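Local structure of ferripyochelin binding protein (Pyrococcus horikoshii, 1V3W) at residues Ala41-Asp46 / Val62-Ser67; Ile26-Leu31 / Ile47-Val52. The protein belongs to the gamma-class carbonic anhydrases, binds zinc and calcium ions, and probably interconverts carbon dioxide and bicarbonate. All coordinates share one frame; numbering follows the deposited sequence.

Overall arrangement
Contacts 1 and 2 share the coil of a left-handed beta-helix that holds strands 42-45 and 49-52: contact 2 joins it to the coil before, contact 1 to the coil after, on adjoining faces, their centres about 8 Å apart. The chain runs from strand 42-45 around a corner into strand 49-52, and two probable hydrogen bonds tie the contacts: Gly45 N to Ile26 O, 2.7 Å, and Glu48 N to Thr66 OG1, 2.9 Å. Ile50 CD1 also packs 3.3 Å from Arg44 O. Both touch the second subunit. Contact 1 holds the zinc ligand His65; in contact 2 the side chain of Ile50 is about 6 Å from that of His65 and about 9 Å from the zinc ion.

Contact 1. Residues Ala41-Asp46 / Val62-Ser67; sequences AVLRGD and VSIHTS. With ZN (zinc ion), chain B.
Arg44 and His65 each carry CG anti to the backbone N (chi1 -175° for Arg44), and the arginine chain then bends so that its guanidinium comes over one face of the imidazole, the planes 32° apart. The overlap is offset toward the ring's rim, with Arg44 CZ 3.7 Å from His65 NE2. Arg44 NH1 sits close to the same nitrogen, but both are donors and do not bond; Asp46 serves the two instead. Chi1 of 56° tucks its CG between its own backbone N and carbonyl carbon, so that OD1 accepts from His65 NE2 at 2.9 Å, in the ring plane and through its syn lone pair. OD2 takes Arg44 NH1 at 2.8 Å in a salt bridge, again on the syn side, and also bonds His166 of the second subunit. Thus fixed in rotation, the imidazole gives ND1 to the zinc ion at 2.2 Å; His87 of the same chain and His82 of the second subunit complete the histidine set typical of gamma-class carbonic anhydrases. With an alanine at Arg44, Asp46 OD2 would probably lose its salt bridge, Asp60 of the second subunit its partner NH2, and the His65 ring the group lying over that face. Ahead of His65 along the chain, parallel strands 42-45 and 63-65 are laced by bonds such as Ile64 N to Val42 O, 2.8 Å, while Leu43 CG and Ile64 CD1 lie side by side 4.1 Å apart. Strand 24-26 pairs with the far edge of 42-45, and strand 85-87, carrying His87, follows 63-65 in the same parallel sheet.

Contact 2. Residues Ile26-Leu31 / Ile47-Val52; sequences IGDVVL and IEQIYV
Asp28 and Gln49 meet beside the corners of two successive coils of the left-handed beta-helix, whose parallel strands 29-31 and 49-52 pair. Gln49 runs out extended, CG anti to the backbone N (chi1 -179°), and crosses the aspartate at a slant. Its CB lies 3.2 Å from Asp28 OD1, and its CG comes equally close to Asp28 OD2. Further on, CD comes 3.9 Å from the CG2 methyl of Val30. At the tip NE2 gives its hydrogen to Asp28 OD2 at 2.9 Å; the carboxylate oxygen lies in the amide plane, yet the nitrogen approaches on the syn side, 24° out of the carboxylate plane, and the two flat groups are turned 78° against each other. The other oxygen, OD1, has a salt bridge to Lys9, so the carboxylate is gripped at both ends.

From here the strands zip together: Ile50 N bonds Asp28 O at 3.0 Å, Val30 N bonds Ile50 O, and Val52 N bonds Val30 O. On the outward side Val30 lies obliquely against the Tyr51 ring, CB 3.6 Å from CD1, while its CG2 abuts the glutamine amide, so the one valine touches both larger side chains. The inward side carries Val29, Leu31, Ile50 and Val52, with Leu43 packing on Val29 and Leu31. Here Leu31 and Val52 lie side by side, pointing the same way, with Leu31 CD2 3.6 Å from Val52 CG2.

Contact 1. Residues Ala41-Asp46 / Val62-Ser67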
loop_
_atom_site.group_PDB
_atom_site.type_symbol
_atom_site.label_atom_id
_atom_site.label_comp_id
_atom_site.label_asym_id
_atom_site.label_seq_id
_atom_site.Cartn_x
_atom_site.Cartn_y
_atom_site.Cartn_z
ATOM N N ALA A 41 1.501 5.169 7.388
ATOM C CA ALA A 41 1.520 6.208 6.367
ATOM C C ALA A 41 2.945 6.752 6.341
ATOM O O ALA A 41 3.616 6.788 7.373
ATOM C CB ALA A 41 0.541 7.316 6.718
ATOM N N VAL A 42 3.410 7.165 5.168
ATOM C CA VAL A 42 4.757 7.703 5.029
ATOM C C VAL A 42 4.750 9.043 4.310
ATOM O O VAL A 42 4.258 9.147 3.188
ATOM C CB VAL A 42 5.681 6.740 4.230
ATOM C CG1 VAL A 42 7.077 7.345 4.100
ATOM C CG2 VAL A 42 5.753 5.382 4.925
ATOM N N LEU A 43 5.272 10.070 4.974
ATOM C CA LEU A 43 5.381 11.400 4.384
ATOM C C LEU A 43 6.884 11.661 4.339
ATOM O O LEU A 43 7.495 12.034 5.341
ATOM C CB LEU A 43 4.669 12.458 5.239
ATOM C CG LEU A 43 3.136 12.424 5.218
ATOM C CD1 LEU A 43 2.637 11.184 5.942
ATOM C CD2 LEU A 43 2.583 13.673 5.879
ATOM N N ARG A 44 7.481 11.436 3.172
ATOM C CA ARG A 44 8.919 11.606 3.014
ATOM C C ARG A 44 9.288 12.941 2.376
ATOM O O ARG A 44 9.247 13.098 1.159
ATOM C CB ARG A 44 9.483 10.429 2.203
ATOM C CG ARG A 44 11.003 10.413 2.065
ATOM C CD ARG A 44 11.555 8.977 2.021
ATOM N NE ARG A 44 11.013 8.176 0.924
ATOM C CZ ARG A 44 11.513 8.144 -0.309
ATOM N NH1 ARG A 44 12.579 8.870 -0.621
ATOM N NH2 ARG A 44 10.950 7.375 -1.232
ATOM N N GLY A 45 9.645 13.906 3.219
ATOM C CA GLY A 45 10.019 15.225 2.732
ATOM C C GLY A 45 11.519 15.367 2.564
ATOM O O GLY A 45 12.134 16.245 3.175
ATOM N N ASP A 46 12.110 14.512 1.733
ATOM C CA ASP A 46 13.554 14.545 1.512
ATOM C C ASP A 46 14.010 15.231 0.226
ATOM O O ASP A 46 15.212 15.338 -0.028
ATOM C CB ASP A 46 14.143 13.127 1.598
ATOM C CG ASP A 46 13.490 12.148 0.634
ATOM O OD1 ASP A 46 12.623 12.560 -0.166
ATOM O OD2 ASP A 46 13.854 10.952 0.685
ATOM N N VAL A 62 -0.632 4.982 3.340
ATOM C CA VAL A 62 -0.535 5.977 2.278
ATOM C C VAL A 62 0.928 6.400 2.170
ATOM O O VAL A 62 1.664 6.352 3.152
ATOM C CB VAL A 62 -1.351 7.245 2.625
ATOM C CG1 VAL A 62 -0.938 8.413 1.728
ATOM C CG2 VAL A 62 -2.827 6.969 2.466
ATOM N N SER A 63 1.358 6.775 0.970
ATOM C CA SER A 63 2.709 7.287 0.787
ATOM C C SER A 63 2.592 8.647 0.114
ATOM O O SER A 63 1.781 8.828 -0.799
ATOM C CB SER A 63 3.554 6.378 -0.112
ATOM O OG SER A 63 3.788 5.124 0.493
ATOM N N ILE A 64 3.368 9.613 0.590
ATOM C CA ILE A 64 3.389 10.932 -0.026
ATOM C C ILE A 64 4.851 11.266 -0.261
ATOM O O ILE A 64 5.681 11.143 0.640
ATOM C CB ILE A 64 2.755 12.022 0.862
ATOM C CG1 ILE A 64 1.307 11.654 1.183
ATOM C CG2 ILE A 64 2.795 13.369 0.129
ATOM C CD1 ILE A 64 0.574 12.689 2.023
ATOM N N HIS A 65 5.168 11.652 -1.491
ATOM C CA HIS A 65 6.531 12.002 -1.844
ATOM C C HIS A 65 6.494 13.129 -2.865
ATOM O O HIS A 65 5.422 13.634 -3.205
ATOM C CB HIS A 65 7.258 10.788 -2.425
ATOM C CG HIS A 65 8.746 10.935 -2.451
ATOM N ND1 HIS A 65 9.520 10.490 -3.500
ATOM C CD2 HIS A 65 9.603 11.477 -1.553
ATOM C CE1 HIS A 65 10.792 10.755 -3.248
ATOM N NE2 HIS A 65 10.868 11.354 -2.074
ATOM N N THR A 66 7.667 13.516 -3.351
ATOM C CA THR A 66 7.777 14.596 -4.323
ATOM C C THR A 66 8.893 14.303 -5.313
ATOM O O THR A 66 9.627 13.324 -5.178
ATOM C CB THR A 66 8.127 15.928 -3.636
ATOM O OG1 THR A 66 9.459 15.848 -3.107
ATOM C CG2 THR A 66 7.150 16.229 -2.501
ATOM N N SER A 67 9.007 15.173 -6.312
ATOM C CA SER A 67 10.048 15.077 -7.325
ATOM C C SER A 67 10.699 16.452 -7.344
ATOM O O SER A 67 10.093 17.427 -6.899
ATOM C CB SER A 67 9.442 14.760 -8.694
ATOM O OG SER A 67 8.390 15.654 -9.010
HETATM ZN ZN ZN B . 8.940 9.279 -5.286
HETATM O O HOH W 1 10.091 15.198 -0.563
HETATM O O HOH W 2 10.392 8.348 -5.886
#

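Contact 2. Residues Ile26-Leu31 / Ile47-Val52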
loop_
_atom_site.group_PDB
_atom_site.type_symbol
_atom_site.label_atom_id
_atom_site.label_comp_id
_atom_site.label_asym_id
_atom_site.label_seq_id
_atom_site.Cartn_x
_atom_site.Cartn_y
_atom_site.Cartn_z
ATOM N N ILE A 26 9.303 12.349 7.654
ATOM C CA ILE A 26 10.706 12.710 7.490
ATOM C C ILE A 26 10.960 14.055 6.820
ATOM O O ILE A 26 10.383 14.366 5.782
ATOM C CB ILE A 26 11.436 11.653 6.629
ATOM C CG1 ILE A 26 11.273 10.264 7.245
ATOM C CG2 ILE A 26 12.911 12.007 6.495
ATOM C CD1 ILE A 26 11.543 9.144 6.262
ATOM N N GLY A 27 11.842 14.843 7.426
ATOM C CA GLY A 27 12.238 16.112 6.846
ATOM C C GLY A 27 11.293 17.285 6.705
ATOM O O GLY A 27 10.618 17.691 7.652
ATOM N N ASP A 28 11.270 17.830 5.493
ATOM C CA ASP A 28 10.472 19.002 5.160
ATOM C C ASP A 28 8.997 18.676 4.995
ATOM O O ASP A 28 8.489 18.573 3.877
ATOM C CB ASP A 28 11.021 19.638 3.879
ATOM C CG ASP A 28 10.514 21.053 3.660
ATOM O OD1 ASP A 28 10.911 21.663 2.647
ATOM O OD2 ASP A 28 9.730 21.554 4.495
ATOM N N VAL A 29 8.322 18.528 6.127
ATOM C CA VAL A 29 6.903 18.219 6.153
ATOM C C VAL A 29 6.210 19.181 7.101
ATOM O O VAL A 29 6.694 19.434 8.206
ATOM C CB VAL A 29 6.652 16.776 6.645
ATOM C CG1 VAL A 29 5.156 16.497 6.714
ATOM C CG2 VAL A 29 7.335 15.788 5.718
ATOM N N VAL A 30 5.086 19.734 6.657
ATOM C CA VAL A 30 4.312 20.650 7.478
ATOM C C VAL A 30 2.926 20.049 7.682
ATOM O O VAL A 30 2.242 19.717 6.714
ATOM C CB VAL A 30 4.151 22.033 6.804
ATOM C CG1 VAL A 30 3.316 22.942 7.692
ATOM C CG2 VAL A 30 5.517 22.652 6.536
ATOM N N LEU A 31 2.524 19.884 8.938
ATOM C CA LEU A 31 1.205 19.342 9.254
ATOM C C LEU A 31 0.483 20.412 10.069
ATOM O O LEU A 31 0.853 20.680 11.213
ATOM C CB LEU A 31 1.351 18.046 10.077
ATOM C CG LEU A 31 2.133 16.892 9.428
ATOM C CD1 LEU A 31 2.212 15.704 10.383
ATOM C CD2 LEU A 31 1.460 16.486 8.128
ATOM N N ILE A 47 13.059 15.680 -0.586
ATOM C CA ILE A 47 13.380 16.407 -1.811
ATOM C C ILE A 47 12.655 17.745 -1.672
ATOM O O ILE A 47 13.229 18.705 -1.158
ATOM C CB ILE A 47 12.918 15.645 -3.078
ATOM C CG1 ILE A 47 13.604 14.272 -3.137
ATOM C CG2 ILE A 47 13.273 16.447 -4.329
ATOM C CD1 ILE A 47 13.225 13.434 -4.348
ATOM N N GLU A 48 11.399 17.811 -2.106
ATOM C CA GLU A 48 10.620 19.040 -1.968
ATOM C C GLU A 48 9.743 18.919 -0.722
ATOM O O GLU A 48 9.602 17.840 -0.147
ATOM C CB GLU A 48 9.722 19.271 -3.188
ATOM C CG GLU A 48 10.444 19.459 -4.519
ATOM C CD GLU A 48 11.364 20.666 -4.536
ATOM O OE1 GLU A 48 11.156 21.592 -3.724
ATOM O OE2 GLU A 48 12.286 20.693 -5.378
ATOM N N GLN A 49 9.145 20.028 -0.311
ATOM C CA GLN A 49 8.290 20.035 0.866
ATOM C C GLN A 49 6.954 19.332 0.649
ATOM O O GLN A 49 6.428 19.281 -0.467
ATOM C CB GLN A 49 8.010 21.479 1.300
ATOM C CG GLN A 49 7.144 21.603 2.552
ATOM C CD GLN A 49 6.871 23.049 2.942
ATOM O OE1 GLN A 49 5.940 23.682 2.437
ATOM N NE2 GLN A 49 7.693 23.578 3.839
ATOM N N ILE A 50 6.427 18.769 1.731
ATOM C CA ILE A 50 5.111 18.142 1.716
ATOM C C ILE A 50 4.331 18.968 2.726
ATOM O O ILE A 50 4.672 18.993 3.909
ATOM C CB ILE A 50 5.142 16.679 2.188
ATOM C CG1 ILE A 50 5.924 15.834 1.183
ATOM C CG2 ILE A 50 3.711 16.151 2.332
ATOM C CD1 ILE A 50 6.247 14.442 1.682
ATOM N N TYR A 51 3.306 19.666 2.246
ATOM C CA TYR A 51 2.481 20.510 3.099
ATOM C C TYR A 51 1.075 19.934 3.202
ATOM O O TYR A 51 0.457 19.626 2.185
ATOM C CB TYR A 51 2.401 21.921 2.509
ATOM C CG TYR A 51 1.559 22.874 3.321
ATOM C CD1 TYR A 51 2.131 23.672 4.310
ATOM C CD2 TYR A 51 0.182 22.953 3.124
ATOM C CE1 TYR A 51 1.347 24.530 5.083
ATOM C CE2 TYR A 51 -0.607 23.799 3.891
ATOM C CZ TYR A 51 -0.019 24.581 4.865
ATOM O OH TYR A 51 -0.816 25.407 5.618
ATOM N N VAL A 52 0.582 19.786 4.428
ATOM C CA VAL A 52 -0.761 19.266 4.658
ATOM C C VAL A 52 -1.575 20.311 5.420
ATOM O O VAL A 52 -1.296 20.602 6.585
ATOM C CB VAL A 52 -0.719 17.952 5.461
ATOM C CG1 VAL A 52 -2.123 17.386 5.612
ATOM C CG2 VAL A 52 0.184 16.948 4.753
#